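Local coordinates for phosphoribosylformylglycinamidine synthase 2 (Thermus thermophilus, PDB 3VIU), which belongs to the AIR synthase-related (PurM-like) family, with two pairs of N- and C-terminal domains, and is modelled with ADP and magnesium, at residues 195-209 against 298-312. Numbering follows the deposited sequence.
Sequences RPIYYAGAKTGRDGI and ELLLSESQERMVLVP
Antiparallel pairing of strands 196-201 and 307-312, inner neighbours in the seven-stranded sheet of the first AIR synthase-related C-terminal domain, joins Y198 to L310 and A200 to M308 (selenomethionine) as hydrogen-bonded pairs. Y198 N to L310 O is short, 2.6 Å, and the N-H enters nearly along the C=O axis. On the face turned to helix 264-275, I197 CG2, anti to its own N (CG1 at chi1 -46°), presses on V309 CG1 at 3.3 Å, while CD1 lies beside V311 CG2. On the other face, toward helix 317-326, the Y198 and P312 side chains cross at about a right angle, ring CD1 3.6 Å from P312 CD. At this end of the strand pair, NE (3.3 Å) and NH2 (2.9 Å) of R195 both reach P312 O, which lies close to the guanidinium plane; NH2 also forms a salt bridge with E317.

Past the strands the loops stay together through polar side chains. R307, bent at chi3 (-57°), directs NH1 to T204 OG1 at 2.8 Å, while NH2 and NE bind S302 O and S304 O. S302 OG donates to G205 O (2.6 Å) and accepts from S304 N in an ST turn; S304 OG accepts from G205 N at 3.0 Å, and E303 N-H points almost straight at D207 O (N-H...O 170°). All three guanidinium nitrogens of R307 are engaged, which fixes the guanidinium's rotation and ties the turn 302-304 to the loop after strand 196-201.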
loop_
_atom_site.group_PDB
_atom_site.type_symbol
_atom_site.label_atom_id
_atom_site.label_comp_id
_atom_site.label_asym_id
_atom_site.label_seq_id
_atom_site.Cartn_x
_atom_site.Cartn_y
_atom_site.Cartn_z
ATOM N N ARG A 195 -13.180 -23.602 -23.239
ATOM C CA ARG A 195 -14.071 -23.051 -22.228
ATOM C C ARG A 195 -14.674 -21.718 -22.638
ATOM O O ARG A 195 -14.066 -20.944 -23.374
ATOM C CB ARG A 195 -13.303 -22.845 -20.920
ATOM C CG ARG A 195 -12.486 -24.042 -20.482
ATOM C CD ARG A 195 -13.387 -25.243 -20.296
ATOM N NE ARG A 195 -14.479 -24.909 -19.396
ATOM C CZ ARG A 195 -15.738 -25.267 -19.594
ATOM N NH1 ARG A 195 -16.061 -25.974 -20.663
ATOM N NH2 ARG A 195 -16.672 -24.900 -18.732
ATOM N N PRO A 196 -15.901 -21.444 -22.193
ATOM C CA PRO A 196 -16.506 -20.161 -22.547
ATOM C C PRO A 196 -16.036 -19.169 -21.475
ATOM O O PRO A 196 -15.644 -19.581 -20.380
ATOM C CB PRO A 196 -17.995 -20.454 -22.454
ATOM C CG PRO A 196 -18.057 -21.430 -21.323
ATOM C CD PRO A 196 -16.911 -22.367 -21.651
ATOM N N ILE A 197 -16.055 -17.879 -21.784
ATOM C CA ILE A 197 -15.632 -16.862 -20.820
ATOM C C ILE A 197 -16.823 -15.955 -20.512
ATOM O O ILE A 197 -17.368 -15.305 -21.412
ATOM C CB ILE A 197 -14.499 -15.979 -21.384
ATOM C CG1 ILE A 197 -13.432 -16.845 -22.059
ATOM C CG2 ILE A 197 -13.909 -15.139 -20.273
ATOM C CD1 ILE A 197 -12.829 -17.876 -21.164
ATOM N N TYR A 198 -17.225 -15.904 -19.245
ATOM C CA TYR A 198 -18.360 -15.076 -18.861
ATOM C C TYR A 198 -18.002 -13.654 -18.443
ATOM O O TYR A 198 -16.899 -13.380 -17.965
ATOM C CB TYR A 198 -19.163 -15.757 -17.754
ATOM C CG TYR A 198 -20.044 -16.880 -18.246
ATOM C CD1 TYR A 198 -19.497 -18.025 -18.828
ATOM C CD2 TYR A 198 -21.428 -16.812 -18.111
ATOM C CE1 TYR A 198 -20.305 -19.073 -19.257
ATOM C CE2 TYR A 198 -22.247 -17.853 -18.535
ATOM C CZ TYR A 198 -21.681 -18.982 -19.106
ATOM O OH TYR A 198 -22.494 -20.019 -19.513
ATOM N N TYR A 199 -18.967 -12.764 -18.642
ATOM C CA TYR A 199 -18.858 -11.346 -18.332
ATOM C C TYR A 199 -19.987 -11.024 -17.367
ATOM O O TYR A 199 -21.142 -11.366 -17.632
ATOM C CB TYR A 199 -19.027 -10.542 -19.627
ATOM C CG TYR A 199 -19.228 -9.043 -19.491
ATOM C CD1 TYR A 199 -20.292 -8.514 -18.764
ATOM C CD2 TYR A 199 -18.387 -8.155 -20.156
ATOM C CE1 TYR A 199 -20.513 -7.133 -18.709
ATOM C CE2 TYR A 199 -18.595 -6.782 -20.108
ATOM C CZ TYR A 199 -19.656 -6.273 -19.387
ATOM O OH TYR A 199 -19.861 -4.906 -19.353
ATOM N N ALA A 200 -19.653 -10.368 -16.259
ATOM C CA ALA A 200 -20.648 -9.989 -15.261
ATOM C C ALA A 200 -20.362 -8.604 -14.698
ATOM O O ALA A 200 -19.219 -8.164 -14.677
ATOM C CB ALA A 200 -20.670 -11.003 -14.144
ATOM N N GLY A 201 -21.406 -7.926 -14.239
ATOM C CA GLY A 201 -21.241 -6.592 -13.685
ATOM C C GLY A 201 -21.889 -5.510 -14.532
ATOM O O GLY A 201 -22.826 -5.776 -15.271
ATOM N N ALA A 202 -21.387 -4.287 -14.422
ATOM C CA ALA A 202 -21.919 -3.163 -15.182
ATOM C C ALA A 202 -21.749 -3.385 -16.684
ATOM O O ALA A 202 -20.948 -4.216 -17.114
ATOM C CB ALA A 202 -21.207 -1.873 -14.770
ATOM N N LYS A 203 -22.508 -2.640 -17.479
ATOM C CA LYS A 203 -22.406 -2.756 -18.921
ATOM C C LYS A 203 -21.290 -1.824 -19.401
ATOM O O LYS A 203 -21.024 -0.797 -18.784
ATOM C CB LYS A 203 -23.749 -2.427 -19.587
ATOM C CG LYS A 203 -24.488 -1.240 -19.005
ATOM C CD LYS A 203 -25.105 -1.559 -17.642
ATOM C CE LYS A 203 -25.698 -0.308 -16.988
ATOM N NZ LYS A 203 -26.741 0.374 -17.829
ATOM N N THR A 204 -20.623 -2.202 -20.487
ATOM C CA THR A 204 -19.520 -1.412 -21.026
ATOM C C THR A 204 -19.955 -0.125 -21.712
ATOM O O THR A 204 -20.753 -0.152 -22.655
ATOM C CB THR A 204 -18.694 -2.239 -22.032
ATOM O OG1 THR A 204 -18.129 -3.366 -21.362
ATOM C CG2 THR A 204 -17.584 -1.406 -22.634
ATOM N N GLY A 205 -19.413 0.993 -21.233
ATOM C CA GLY A 205 -19.719 2.290 -21.809
ATOM C C GLY A 205 -18.461 2.991 -22.300
ATOM O O GLY A 205 -17.381 2.400 -22.336
ATOM N N ARG A 206 -18.590 4.254 -22.692
ATOM C CA ARG A 206 -17.439 5.012 -23.165
ATOM C C ARG A 206 -16.787 5.701 -21.979
ATOM O O ARG A 206 -16.859 6.917 -21.833
ATOM C CB ARG A 206 -17.872 6.028 -24.227
ATOM C CG ARG A 206 -17.944 5.425 -25.621
ATOM C CD ARG A 206 -18.532 6.368 -26.658
ATOM N NE ARG A 206 -19.985 6.427 -26.564
ATOM C CZ ARG A 206 -20.820 6.128 -27.558
ATOM N NH1 ARG A 206 -22.127 6.214 -27.362
ATOM N NH2 ARG A 206 -20.358 5.748 -28.742
ATOM N N ASP A 207 -16.154 4.893 -21.132
ATOM C CA ASP A 207 -15.488 5.368 -19.921
ATOM C C ASP A 207 -13.967 5.264 -20.010
ATOM O O ASP A 207 -13.428 4.243 -20.439
ATOM C CB ASP A 207 -15.968 4.559 -18.712
ATOM C CG ASP A 207 -17.473 4.631 -18.511
ATOM O OD1 ASP A 207 -17.993 3.844 -17.697
ATOM O OD2 ASP A 207 -18.140 5.469 -19.150
ATOM N N GLY A 208 -13.293 6.333 -19.593
ATOM C CA GLY A 208 -11.841 6.387 -19.601
ATOM C C GLY A 208 -11.129 5.689 -20.747
ATOM O O GLY A 208 -10.259 4.843 -20.518
ATOM N N ILE A 209 -11.488 6.041 -21.978
ATOM C CA ILE A 209 -10.862 5.434 -23.148
ATOM C C ILE A 209 -9.657 6.265 -23.597
ATOM O O ILE A 209 -9.799 7.420 -24.014
ATOM C CB ILE A 209 -11.856 5.323 -24.330
ATOM C CG1 ILE A 209 -13.065 4.477 -23.920
ATOM C CG2 ILE A 209 -11.163 4.706 -25.534
ATOM C CD1 ILE A 209 -14.157 4.399 -24.974
ATOM N N GLU A 298 -13.738 1.278 -28.897
ATOM C CA GLU A 298 -14.402 1.806 -27.705
ATOM C C GLU A 298 -14.794 0.688 -26.747
ATOM O O GLU A 298 -14.622 0.805 -25.534
ATOM C CB GLU A 298 -15.654 2.590 -28.091
ATOM C CG GLU A 298 -15.364 3.967 -28.647
ATOM C CD GLU A 298 -16.606 4.659 -29.169
ATOM O OE1 GLU A 298 -16.536 5.882 -29.401
ATOM O OE2 GLU A 298 -17.646 3.982 -29.356
ATOM N N LEU A 299 -15.331 -0.396 -27.293
ATOM C CA LEU A 299 -15.732 -1.517 -26.461
ATOM C C LEU A 299 -14.492 -2.184 -25.891
ATOM O O LEU A 299 -14.425 -2.482 -24.696
ATOM C CB LEU A 299 -16.550 -2.521 -27.281
ATOM C CG LEU A 299 -17.916 -2.006 -27.770
ATOM C CD1 LEU A 299 -18.505 -2.960 -28.794
ATOM C CD2 LEU A 299 -18.855 -1.833 -26.581
ATOM N N LEU A 300 -13.500 -2.387 -26.751
ATOM C CA LEU A 300 -12.252 -3.037 -26.356
ATOM C C LEU A 300 -11.424 -2.294 -25.311
ATOM O O LEU A 300 -10.810 -2.918 -24.444
ATOM C CB LEU A 300 -11.380 -3.279 -27.590
ATOM C CG LEU A 300 -11.796 -4.396 -28.551
ATOM C CD1 LEU A 300 -11.042 -4.247 -29.852
ATOM C CD2 LEU A 300 -11.507 -5.741 -27.923
ATOM N N LEU A 301 -11.409 -0.969 -25.379
ATOM C CA LEU A 301 -10.598 -0.201 -24.447
ATOM C C LEU A 301 -11.328 0.511 -23.320
ATOM O O LEU A 301 -10.707 1.197 -22.512
ATOM C CB LEU A 301 -9.739 0.787 -25.239
ATOM C CG LEU A 301 -8.898 0.067 -26.301
ATOM C CD1 LEU A 301 -7.933 1.026 -26.968
ATOM C CD2 LEU A 301 -8.144 -1.065 -25.637
ATOM N N SER A 302 -12.645 0.359 -23.260
ATOM C CA SER A 302 -13.398 0.986 -22.192
ATOM C C SER A 302 -12.877 0.465 -20.867
ATOM O O SER A 302 -12.507 -0.704 -20.752
ATOM C CB SER A 302 -14.877 0.640 -22.288
ATOM O OG SER A 302 -15.539 0.998 -21.087
ATOM N N GLU A 303 -12.852 1.331 -19.865
ATOM C CA GLU A 303 -12.401 0.929 -18.543
ATOM C C GLU A 303 -13.538 1.166 -17.565
ATOM O O GLU A 303 -13.321 1.646 -16.455
ATOM C CB GLU A 303 -11.159 1.727 -18.143
ATOM C CG GLU A 303 -9.986 1.474 -19.078
ATOM C CD GLU A 303 -8.751 2.284 -18.732
ATOM O OE1 GLU A 303 -7.713 2.094 -19.411
ATOM O OE2 GLU A 303 -8.819 3.105 -17.789
ATOM N N SER A 304 -14.754 0.838 -17.993
ATOM C CA SER A 304 -15.928 1.013 -17.145
ATOM C C SER A 304 -15.741 0.202 -15.871
ATOM O O SER A 304 -15.206 -0.899 -15.912
ATOM C CB SER A 304 -17.189 0.566 -17.882
ATOM O OG SER A 304 -17.415 1.385 -19.017
ATOM N N GLN A 305 -16.181 0.764 -14.749
ATOM C CA GLN A 305 -16.048 0.128 -13.441
ATOM C C GLN A 305 -16.947 -1.080 -13.222
ATOM O O GLN A 305 -17.871 -1.340 -13.998
ATOM C CB GLN A 305 -16.318 1.145 -12.330
ATOM C CG GLN A 305 -15.436 2.379 -12.367
ATOM C CD GLN A 305 -13.974 2.058 -12.153
ATOM O OE1 GLN A 305 -13.604 1.421 -11.171
ATOM N NE2 GLN A 305 -13.135 2.506 -13.073
ATOM N N GLU A 306 -16.661 -1.788 -12.132
ATOM C CA GLU A 306 -17.371 -2.995 -11.711
ATOM C C GLU A 306 -17.700 -4.010 -12.799
ATOM O O GLU A 306 -18.851 -4.426 -12.951
ATOM C CB GLU A 306 -18.652 -2.651 -10.928
ATOM C CG GLU A 306 -19.186 -1.257 -11.125
ATOM C CD GLU A 306 -18.501 -0.216 -10.251
ATOM O OE1 GLU A 306 -18.718 0.982 -10.516
ATOM O OE2 GLU A 306 -17.763 -0.579 -9.306
ATOM N N ARG A 307 -16.679 -4.411 -13.550
ATOM C CA ARG A 307 -16.839 -5.418 -14.595
ATOM C C ARG A 307 -15.940 -6.590 -14.212
ATOM O O ARG A 307 -14.840 -6.395 -13.687
ATOM C CB ARG A 307 -16.456 -4.861 -15.965
ATOM C CG ARG A 307 -17.520 -3.971 -16.580
ATOM C CD ARG A 307 -17.111 -3.574 -17.976
ATOM N NE ARG A 307 -15.815 -2.905 -17.969
ATOM C CZ ARG A 307 -15.093 -2.659 -19.058
ATOM N NH1 ARG A 307 -15.537 -3.029 -20.253
ATOM N NH2 ARG A 307 -13.920 -2.051 -18.947
HETATM N N MSE A 308 -16.410 -7.803 -14.479
HETATM C CA MSE A 308 -15.668 -8.996 -14.099
HETATM C C MSE A 308 -15.710 -10.100 -15.161
HETATM O O MSE A 308 -16.743 -10.345 -15.786
HETATM C CB MSE A 308 -16.253 -9.529 -12.783
HETATM C CG MSE A 308 -15.319 -10.388 -11.956
HETATM SE SE MSE A 308 -14.010 -9.310 -10.995
HETATM C CE MSE A 308 -14.901 -9.190 -9.272
ATOM N N VAL A 309 -14.577 -10.769 -15.347
ATOM C CA VAL A 309 -14.462 -11.875 -16.289
ATOM C C VAL A 309 -14.394 -13.182 -15.484
ATOM O O VAL A 309 -13.630 -13.276 -14.523
ATOM C CB VAL A 309 -13.175 -11.744 -17.140
ATOM C CG1 VAL A 309 -12.904 -13.033 -17.886
ATOM C CG2 VAL A 309 -13.327 -10.600 -18.128
ATOM N N LEU A 310 -15.198 -14.177 -15.858
ATOM C CA LEU A 310 -15.177 -15.458 -15.151
ATOM C C LEU A 310 -15.172 -16.652 -16.105
ATOM O O LEU A 310 -15.854 -16.647 -17.129
ATOM C CB LEU A 310 -16.363 -15.570 -14.186
ATOM C CG LEU A 310 -16.505 -14.453 -13.150
ATOM C CD1 LEU A 310 -17.286 -13.312 -13.762
ATOM C CD2 LEU A 310 -17.220 -14.960 -11.920
ATOM N N VAL A 311 -14.395 -17.671 -15.754
ATOM C CA VAL A 311 -14.269 -18.879 -16.563
ATOM C C VAL A 311 -14.809 -20.052 -15.770
ATOM O O VAL A 311 -14.146 -20.559 -14.863
ATOM C CB VAL A 311 -12.786 -19.175 -16.906
ATOM C CG1 VAL A 311 -12.686 -20.397 -17.810
ATOM C CG2 VAL A 311 -12.148 -17.960 -17.564
ATOM N N PRO A 312 -16.028 -20.500 -16.096
ATOM C CA PRO A 312 -16.605 -21.632 -15.367
ATOM C C PRO A 312 -15.908 -22.939 -15.714
ATOM O O PRO A 312 -15.458 -23.132 -16.848
ATOM C CB PRO A 312 -18.064 -21.628 -15.816
ATOM C CG PRO A 312 -17.965 -21.141 -17.245
ATOM C CD PRO A 312 -16.947 -20.007 -17.142
#